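Local structure of oxidized polyvinyl alcohol hydrolase (Pseudomonas sp. VM15C, 3WWC) at residues G211-F216 against Q232-P237; W204-D209 against R220-A225; A29-K34 against D40-G45. The protein hydrolyses beta-diketones such as nonane-4,6-dione and cleaves oxidized polyvinyl alcohol in the second step of its degradation. The protein carries 1 engineered substitution. One frame throughout, in Å; residues are numbered along the deposited sequence.

Interaction 1. Residues G211-F216 against Q232-P237; sequences GTPLSF and QGRVGP
Leu-214 O accepts a hydrogen bond from water 2 at 2.7 Å, and the same water accepts one from Arg-234 NH2 at 2.9 Å. Water 1 accepts from Arg-234 NE at 2.9 Å and from Leu-214 N at 2.9 Å, so both backbone polar groups of Leu-214 are bridged to one side chain. Each water lies in the guanidinium plane, at its edge. Direct contact is apolar: Pro-213 CB lies 3.9 Å from Arg-234 CD, with the two side chains crossing at about a right angle. A bend at chi3 (-75°) turns the guanidinium so that NE and NH2 meet the waters. The remaining nitrogen, NH1, is hydrogen-bonded to Arg-133 O and Asn-125 OD1, the latter residue belonging to a butanoic acid pocket. At its other end Arg-234 is the second residue of a type I beta turn, closed by Gly-236 N to Gly-233 O at 3.2 Å. The contact therefore ties the loop before helix 216-225 to the loop after it by solvent-mediated bonds. The Arg-234 side chain lies about 5 Å from a bound butanoic acid, and its charge is likely to polarise both waters.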
loop_
_atom_site.group_PDB
_atom_site.type_symbol
_atom_site.label_atom_id
_atom_site.label_comp_id
_atom_site.label_asym_id
_atom_site.label_seq_id
_atom_site.Cartn_x
_atom_site.Cartn_y
_atom_site.Cartn_z
ATOM N N GLY A 211 17.622 -9.861 -10.445
ATOM C CA GLY A 211 16.293 -10.407 -10.195
ATOM C C GLY A 211 16.279 -11.625 -9.321
ATOM O O GLY A 211 15.217 -12.077 -8.914
ATOM N N THR A 212 17.436 -12.214 -9.039
ATOM C CA THR A 212 17.469 -13.394 -8.199
ATOM C C THR A 212 16.848 -13.201 -6.810
ATOM O O THR A 212 17.265 -12.328 -6.077
ATOM C CB THR A 212 18.914 -13.839 -7.968
ATOM O OG1 THR A 212 19.554 -14.007 -9.236
ATOM C CG2 THR A 212 18.941 -15.183 -7.188
ATOM N N PRO A 213 15.822 -13.997 -6.443
ATOM C CA PRO A 213 15.220 -13.854 -5.112
ATOM C C PRO A 213 16.247 -14.114 -4.028
ATOM O O PRO A 213 17.149 -14.983 -4.148
ATOM C CB PRO A 213 14.108 -14.899 -5.095
ATOM C CG PRO A 213 13.725 -14.985 -6.570
ATOM C CD PRO A 213 15.047 -14.927 -7.284
ATOM N N LEU A 214 16.138 -13.345 -2.956
ATOM C CA LEU A 214 17.050 -13.500 -1.820
ATOM C C LEU A 214 16.236 -13.936 -0.636
ATOM O O LEU A 214 15.041 -13.583 -0.513
ATOM C CB LEU A 214 17.711 -12.153 -1.488
ATOM C CG LEU A 214 18.601 -11.547 -2.585
ATOM C CD1 LEU A 214 19.054 -10.113 -2.243
ATOM C CD2 LEU A 214 19.823 -12.496 -2.793
ATOM N N SER A 215 16.849 -14.719 0.237
ATOM C CA SER A 215 16.184 -15.126 1.461
ATOM C C SER A 215 15.984 -13.875 2.315
ATOM O O SER A 215 16.582 -12.822 2.083
ATOM C CB SER A 215 17.052 -16.089 2.277
ATOM O OG SER A 215 18.309 -15.465 2.595
ATOM N N PHE A 216 15.126 -14.012 3.314
ATOM C CA PHE A 216 14.880 -12.905 4.246
ATOM C C PHE A 216 16.255 -12.401 4.766
ATOM O O PHE A 216 16.538 -11.196 4.741
ATOM C CB PHE A 216 14.032 -13.416 5.423
ATOM C CG PHE A 216 14.110 -12.527 6.636
ATOM C CD1 PHE A 216 13.636 -11.222 6.574
ATOM C CD2 PHE A 216 14.735 -12.968 7.789
ATOM C CE1 PHE A 216 13.784 -10.336 7.651
ATOM C CE2 PHE A 216 14.907 -12.122 8.877
ATOM C CZ PHE A 216 14.434 -10.786 8.822
ATOM N N GLN A 232 16.334 -3.700 -6.468
ATOM C CA GLN A 232 15.226 -4.372 -7.158
ATOM C C GLN A 232 14.437 -5.133 -6.102
ATOM O O GLN A 232 14.910 -5.355 -4.995
ATOM C CB GLN A 232 15.788 -5.374 -8.170
ATOM C CG GLN A 232 16.667 -4.703 -9.230
ATOM C CD GLN A 232 15.876 -3.762 -10.097
ATOM O OE1 GLN A 232 14.776 -4.096 -10.537
ATOM N NE2 GLN A 232 16.406 -2.579 -10.328
ATOM N N GLY A 233 13.204 -5.523 -6.420
ATOM C CA GLY A 233 12.440 -6.330 -5.464
ATOM C C GLY A 233 11.268 -7.069 -6.100
ATOM O O GLY A 233 10.700 -6.614 -7.099
ATOM N N ARG A 234 10.874 -8.171 -5.452
ATOM C CA ARG A 234 9.777 -9.000 -5.920
ATOM C C ARG A 234 8.447 -8.293 -5.794
ATOM O O ARG A 234 7.458 -8.791 -6.335
ATOM C CB ARG A 234 9.756 -10.339 -5.152
ATOM C CG ARG A 234 11.013 -11.164 -5.440
ATOM C CD ARG A 234 10.950 -12.542 -4.829
ATOM N NE ARG A 234 11.174 -12.472 -3.383
ATOM C CZ ARG A 234 10.403 -12.981 -2.427
ATOM N NH1 ARG A 234 9.272 -13.610 -2.697
ATOM N NH2 ARG A 234 10.804 -12.898 -1.154
ATOM N N VAL A 235 8.371 -7.168 -5.061
ATOM C CA VAL A 235 7.101 -6.426 -4.954
ATOM C C VAL A 235 6.722 -5.799 -6.293
ATOM O O VAL A 235 5.526 -5.587 -6.575
ATOM C CB VAL A 235 7.230 -5.300 -3.872
ATOM C CG1 VAL A 235 8.181 -4.165 -4.349
ATOM C CG2 VAL A 235 5.849 -4.705 -3.554
ATOM N N GLY A 236 7.705 -5.551 -7.161
ATOM C CA GLY A 236 7.391 -4.811 -8.385
ATOM C C GLY A 236 7.780 -5.502 -9.663
ATOM O O GLY A 236 8.015 -6.690 -9.686
ATOM N N PRO A 237 7.739 -4.757 -10.745
ATOM C CA PRO A 237 8.122 -5.290 -12.051
ATOM C C PRO A 237 9.615 -5.638 -11.921
ATOM O O PRO A 237 10.307 -5.088 -11.065
ATOM C CB PRO A 237 7.968 -4.051 -12.963
ATOM C CG PRO A 237 7.009 -3.177 -12.270
ATOM C CD PRO A 237 7.320 -3.336 -10.820
HETATM O O HOH W 1 13.797 -11.669 -2.520
HETATM O O HOH W 2 13.016 -12.017 0.469
#

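Interaction 2. Residues W204-D209 against R220-A225; sequences WYVTSD and RAAVAA
Helix 216-225 packs one flank against the loop that follows strand 196-200, and Val-206 is the loop residue that meets it. The two methyls of Val-206 divide the work. CG2 touches CG2 of Val-223 at 3.8 Å, while CG1 lies 4.4 Å from CB of Ala-222, a looser approach. This split follows from the first torsion of Val-206 (chi1 169°), which sets CG1 anti to the backbone N and CG2 anti to the carbonyl carbon, spreading the methyls over two successive helix residues. Since every touching atom is a methyl carbon, the contact is purely apolar, and it buries 96 Å² in all. Both elements belong to the beta-alpha-beta crossover between strands 196-200 and 247-253, which are parallel and adjacent in the central sheet, consistent with the alpha/beta-hydrolase fold; the contact packs the crossover's helix onto its own leading loop. Further toward strand 196-200, Tyr-205 touches a bound butanoic acid, and its OH is hydrogen-bonded to Glu-131. Val-223 also rests on Pro-277 of helix 275-288, while Arg-220 forms a salt bridge with Asp-274.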
loop_
_atom_site.group_PDB
_atom_site.type_symbol
_atom_site.label_atom_id
_atom_site.label_comp_id
_atom_site.label_asym_id
_atom_site.label_seq_id
_atom_site.Cartn_x
_atom_site.Cartn_y
_atom_site.Cartn_z
ATOM N N TRP A 204 9.344 -4.919 0.303
ATOM C CA TRP A 204 9.904 -4.644 -1.030
ATOM C C TRP A 204 10.368 -5.999 -1.628
ATOM O O TRP A 204 10.470 -6.128 -2.849
ATOM C CB TRP A 204 11.138 -3.723 -0.931
ATOM C CG TRP A 204 11.452 -2.996 -2.225
ATOM C CD1 TRP A 204 12.500 -3.246 -3.091
ATOM C CD2 TRP A 204 10.717 -1.900 -2.792
ATOM N NE1 TRP A 204 12.461 -2.363 -4.152
ATOM C CE2 TRP A 204 11.375 -1.521 -3.996
ATOM C CE3 TRP A 204 9.556 -1.192 -2.395
ATOM C CZ2 TRP A 204 10.917 -0.463 -4.800
ATOM C CZ3 TRP A 204 9.098 -0.140 -3.196
ATOM C CH2 TRP A 204 9.771 0.230 -4.389
ATOM N N TYR A 205 10.651 -6.977 -0.775
ATOM C CA TYR A 205 11.169 -8.319 -1.181
ATOM C C TYR A 205 12.414 -8.123 -2.025
ATOM O O TYR A 205 12.528 -8.571 -3.187
ATOM C CB TYR A 205 10.139 -9.100 -1.966
ATOM C CG TYR A 205 8.839 -9.333 -1.248
ATOM C CD1 TYR A 205 8.790 -9.995 -0.014
ATOM C CD2 TYR A 205 7.636 -8.993 -1.870
ATOM C CE1 TYR A 205 7.565 -10.335 0.563
ATOM C CE2 TYR A 205 6.409 -9.333 -1.305
ATOM C CZ TYR A 205 6.388 -10.004 -0.103
ATOM O OH TYR A 205 5.172 -10.431 0.430
ATOM N N VAL A 206 13.390 -7.445 -1.427
ATOM C CA VAL A 206 14.626 -7.111 -2.125
ATOM C C VAL A 206 15.283 -8.311 -2.810
ATOM O O VAL A 206 15.383 -9.415 -2.215
ATOM C CB VAL A 206 15.598 -6.484 -1.130
ATOM C CG1 VAL A 206 17.035 -6.354 -1.749
ATOM C CG2 VAL A 206 15.106 -5.088 -0.806
ATOM N N THR A 207 15.687 -8.098 -4.065
ATOM C CA THR A 207 16.409 -9.164 -4.791
ATOM C C THR A 207 17.756 -8.613 -5.236
ATOM O O THR A 207 18.074 -7.440 -5.063
ATOM C CB THR A 207 15.688 -9.587 -6.102
ATOM O OG1 THR A 207 15.671 -8.496 -7.047
ATOM C CG2 THR A 207 14.245 -10.055 -5.798
ATOM N N SER A 208 18.551 -9.481 -5.857
ATOM C CA SER A 208 19.789 -9.006 -6.430
ATOM C C SER A 208 19.425 -8.187 -7.655
ATOM O O SER A 208 18.286 -8.218 -8.143
ATOM C CB SER A 208 20.684 -10.171 -6.895
ATOM O OG SER A 208 20.981 -11.001 -5.780
ATOM N N ASP A 209 20.416 -7.474 -8.200
ATOM C CA ASP A 209 20.164 -6.661 -9.392
ATOM C C ASP A 209 19.663 -7.488 -10.581
ATOM O O ASP A 209 18.915 -6.952 -11.413
ATOM C CB ASP A 209 21.435 -5.922 -9.837
ATOM C CG ASP A 209 21.769 -4.744 -8.969
ATOM O OD1 ASP A 209 20.912 -4.339 -8.136
ATOM O OD2 ASP A 209 22.896 -4.188 -9.107
ATOM N N ARG A 220 17.960 -8.715 3.811
ATOM C CA ARG A 220 18.187 -7.777 4.921
ATOM C C ARG A 220 19.640 -7.318 4.838
ATOM O O ARG A 220 19.954 -6.140 4.924
ATOM C CB ARG A 220 17.920 -8.527 6.215
ATOM C CG ARG A 220 17.797 -7.705 7.473
ATOM C CD ARG A 220 17.795 -8.648 8.672
ATOM N NE ARG A 220 17.058 -8.083 9.782
ATOM C CZ ARG A 220 16.889 -8.707 10.940
ATOM N NH1 ARG A 220 17.428 -9.937 11.111
ATOM N NH2 ARG A 220 16.183 -8.111 11.907
ATOM N N ALA A 221 20.540 -8.259 4.599
ATOM C CA ALA A 221 21.946 -7.876 4.494
ATOM C C ALA A 221 22.299 -7.041 3.289
ATOM O O ALA A 221 23.216 -6.241 3.348
ATOM C CB ALA A 221 22.840 -9.145 4.499
ATOM N N ALA A 222 21.618 -7.260 2.158
ATOM C CA ALA A 222 21.907 -6.520 0.962
ATOM C C ALA A 222 21.627 -5.042 1.150
ATOM O O ALA A 222 22.358 -4.211 0.629
ATOM C CB ALA A 222 21.046 -7.048 -0.194
ATOM N N VAL A 223 20.539 -4.711 1.847
ATOM C CA VAL A 223 20.255 -3.280 2.015
ATOM C C VAL A 223 21.217 -2.696 3.056
ATOM O O VAL A 223 21.666 -1.562 2.898
ATOM C CB VAL A 223 18.800 -3.059 2.466
ATOM C CG1 VAL A 223 18.553 -1.572 2.741
ATOM C CG2 VAL A 223 17.841 -3.585 1.398
ATOM N N ALA A 224 21.507 -3.449 4.115
ATOM C CA ALA A 224 22.446 -2.942 5.128
ATOM C C ALA A 224 23.799 -2.654 4.490
ATOM O O ALA A 224 24.489 -1.731 4.898
ATOM C CB ALA A 224 22.609 -3.945 6.240
ATOM N N ALA A 225 24.193 -3.423 3.480
ATOM C CA ALA A 225 25.478 -3.192 2.818
ATOM C C ALA A 225 25.457 -2.047 1.805
ATOM O O ALA A 225 26.492 -1.487 1.458
ATOM C CB ALA A 225 25.919 -4.450 2.139
#

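Interaction 3. Residues A29-K34 against D40-G45; sequences AGYEVK and DFPHKG
Tyr-31 and Phe-41 form a T-shaped (edge-to-face) pair in which Phe-41 supplies the edge and Tyr-31 the face. The ring planes stand at 80° and the centroids are 5.1 Å apart. Phe-41 CD1 sits over the centre of the tyrosine ring, 3.7 Å above its plane, so one aryl C-H is directed into the pi cloud. Each side chain has CG anti to its own backbone nitrogen (chi1 -163° for Tyr-31, -179° for Phe-41), which carries each ring toward the other; the side chains cross at about a right angle. The rim of the tyrosine ring meets backbone: CE2 lies 3.6 Å from Phe-41 CA and 3.7 Å from Asp-40 O, the carbonyl oxygen being near the ring plane. CD2 approaches Pro-42 CD at 4.1 Å, obliquely to the ring. The phenol oxygen is hydrogen-bonded to Val-39 O, which anchors the far end of the ring to strand 36-43. Asp-40 and Phe-41 together face Arg-48 as a G1 beta bulge, placing the contact on an irregular part of this edge strand. Helix 148-160 adjoins the pair, with Cys-159, disulfide-bonded to Cys-27, touching both side chains. An alanine in place of Tyr-31 would probably leave the Phe-41 edge without its aromatic face and Val-39 O without its hydroxyl partner. The contact thus combines a CH-pi approach within an edge-to-face pair with one polar anchor, joining the loop that precedes the first strand of the sheet to that strand.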
loop_
_atom_site.group_PDB
_atom_site.type_symbol
_atom_site.label_atom_id
_atom_site.label_comp_id
_atom_site.label_asym_id
_atom_site.label_seq_id
_atom_site.Cartn_x
_atom_site.Cartn_y
_atom_site.Cartn_z
ATOM N N ALA A 29 -20.883 -4.300 -17.100
ATOM C CA ALA A 29 -22.296 -4.152 -17.432
ATOM C C ALA A 29 -23.274 -4.650 -16.425
ATOM O O ALA A 29 -23.224 -5.830 -16.001
ATOM C CB ALA A 29 -22.589 -4.818 -18.763
ATOM N N GLY A 30 -24.174 -3.757 -16.057
ATOM C CA GLY A 30 -25.225 -4.104 -15.136
ATOM C C GLY A 30 -24.847 -4.048 -13.673
ATOM O O GLY A 30 -25.710 -4.311 -12.819
ATOM N N TYR A 31 -23.592 -3.716 -13.362
ATOM C CA TYR A 31 -23.216 -3.666 -11.951
ATOM C C TYR A 31 -23.783 -2.430 -11.289
ATOM O O TYR A 31 -23.608 -1.320 -11.772
ATOM C CB TYR A 31 -21.669 -3.727 -11.785
ATOM C CG TYR A 31 -21.264 -4.105 -10.350
ATOM C CD1 TYR A 31 -21.000 -3.103 -9.398
ATOM C CD2 TYR A 31 -21.260 -5.430 -9.947
ATOM C CE1 TYR A 31 -20.740 -3.411 -8.063
ATOM C CE2 TYR A 31 -21.017 -5.757 -8.605
ATOM C CZ TYR A 31 -20.762 -4.747 -7.693
ATOM O OH TYR A 31 -20.587 -5.092 -6.369
ATOM N N GLU A 32 -24.446 -2.595 -10.161
ATOM C CA GLU A 32 -25.052 -1.450 -9.506
ATOM C C GLU A 32 -24.270 -1.136 -8.242
ATOM O O GLU A 32 -24.420 -1.830 -7.260
ATOM C CB GLU A 32 -26.493 -1.780 -9.126
ATOM C CG GLU A 32 -27.244 -2.516 -10.223
ATOM C CD GLU A 32 -28.686 -2.820 -9.845
ATOM O OE1 GLU A 32 -29.566 -2.003 -10.192
ATOM O OE2 GLU A 32 -28.931 -3.870 -9.201
ATOM N N VAL A 33 -23.432 -0.109 -8.278
ATOM C CA VAL A 33 -22.651 0.293 -7.115
ATOM C C VAL A 33 -23.514 0.873 -6.031
ATOM O O VAL A 33 -24.521 1.542 -6.305
ATOM C CB VAL A 33 -21.621 1.342 -7.485
ATOM C CG1 VAL A 33 -20.798 1.736 -6.236
ATOM C CG2 VAL A 33 -20.760 0.814 -8.526
ATOM N N LYS A 34 -23.148 0.607 -4.788
ATOM C CA LYS A 34 -23.917 1.117 -3.684
ATOM C C LYS A 34 -23.050 1.598 -2.547
ATOM O O LYS A 34 -21.854 1.292 -2.494
ATOM C CB LYS A 34 -24.869 0.020 -3.167
ATOM C CG LYS A 34 -24.165 -1.254 -2.765
ATOM C CD LYS A 34 -25.110 -2.342 -2.152
ATOM C CE LYS A 34 -25.567 -2.007 -0.703
ATOM N NZ LYS A 34 -24.482 -2.031 0.322
ATOM N N ASP A 40 -19.856 -9.569 -5.406
ATOM C CA ASP A 40 -19.898 -10.153 -6.757
ATOM C C ASP A 40 -19.458 -9.240 -7.894
ATOM O O ASP A 40 -19.993 -9.280 -9.034
ATOM C CB ASP A 40 -21.308 -10.709 -7.022
ATOM C CG ASP A 40 -21.643 -11.821 -6.068
ATOM O OD1 ASP A 40 -20.712 -12.573 -5.709
ATOM O OD2 ASP A 40 -22.825 -11.948 -5.701
ATOM N N PHE A 41 -18.439 -8.426 -7.615
ATOM C CA PHE A 41 -17.914 -7.533 -8.658
ATOM C C PHE A 41 -17.025 -8.424 -9.500
ATOM O O PHE A 41 -16.029 -8.983 -9.019
ATOM C CB PHE A 41 -17.093 -6.432 -8.005
ATOM C CG PHE A 41 -16.532 -5.458 -8.991
ATOM C CD1 PHE A 41 -17.298 -4.379 -9.394
ATOM C CD2 PHE A 41 -15.248 -5.624 -9.494
ATOM C CE1 PHE A 41 -16.780 -3.449 -10.289
ATOM C CE2 PHE A 41 -14.708 -4.699 -10.404
ATOM C CZ PHE A 41 -15.476 -3.609 -10.794
ATOM N N PRO A 42 -17.322 -8.559 -10.796
ATOM C CA PRO A 42 -16.543 -9.432 -11.680
ATOM C C PRO A 42 -15.245 -8.821 -12.127
ATOM O O PRO A 42 -15.251 -7.710 -12.657
ATOM C CB PRO A 42 -17.491 -9.636 -12.865
ATOM C CG PRO A 42 -18.139 -8.284 -12.986
ATOM C CD PRO A 42 -18.418 -7.895 -11.511
ATOM N N HIS A 43 -14.155 -9.537 -11.902
ATOM C CA HIS A 43 -12.866 -9.083 -12.388
ATOM C C HIS A 43 -11.924 -10.265 -12.620
ATOM O O HIS A 43 -11.632 -11.012 -11.709
ATOM C CB HIS A 43 -12.201 -8.106 -11.381
ATOM C CG HIS A 43 -10.975 -7.440 -11.934
ATOM N ND1 HIS A 43 -11.039 -6.446 -12.891
ATOM C CD2 HIS A 43 -9.666 -7.717 -11.765
ATOM C CE1 HIS A 43 -9.815 -6.145 -13.284
ATOM N NE2 HIS A 43 -8.962 -6.899 -12.611
ATOM N N LYS A 44 -11.421 -10.405 -13.840
ATOM C CA LYS A 44 -10.479 -11.488 -14.183
ATOM C C LYS A 44 -10.892 -12.888 -13.701
ATOM O O LYS A 44 -10.075 -13.632 -13.174
ATOM C CB LYS A 44 -9.066 -11.154 -13.680
ATOM C CG LYS A 44 -8.405 -10.006 -14.513
ATOM C CD LYS A 44 -6.994 -9.662 -13.990
ATOM C CE LYS A 44 -6.332 -8.605 -14.869
ATOM N NZ LYS A 44 -4.977 -8.225 -14.330
ATOM N N GLY A 45 -12.167 -13.221 -13.869
ATOM C CA GLY A 45 -12.653 -14.523 -13.449
ATOM C C GLY A 45 -12.935 -14.692 -11.963
ATOM O O GLY A 45 -13.297 -15.788 -11.519
#

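Overall arrangement
Interactions 1 and 2 lie side by side, their centres about 8 Å apart, whereas the centre of interaction 3 is about 33 Å from that of interaction 1 and about 39 Å from that of interaction 2. Along the chain interaction 3 closes first; the segments of the other two then alternate around helix 216-225. Probable backbone hydrogen bonds link them, Arg-234 N to Tyr-205 O at 2.8 Å and Gln-232 O to Thr-207 N at 3.0 Å. Both belong to the connection between strands 196-200 and 247-253, one packed region that reaches the ligand pocket through Tyr-205, which touches butanoic acid. Interaction 3, across the chain's centre from interaction 2, is structural packing at outermost strand 36-43 of the same sheet.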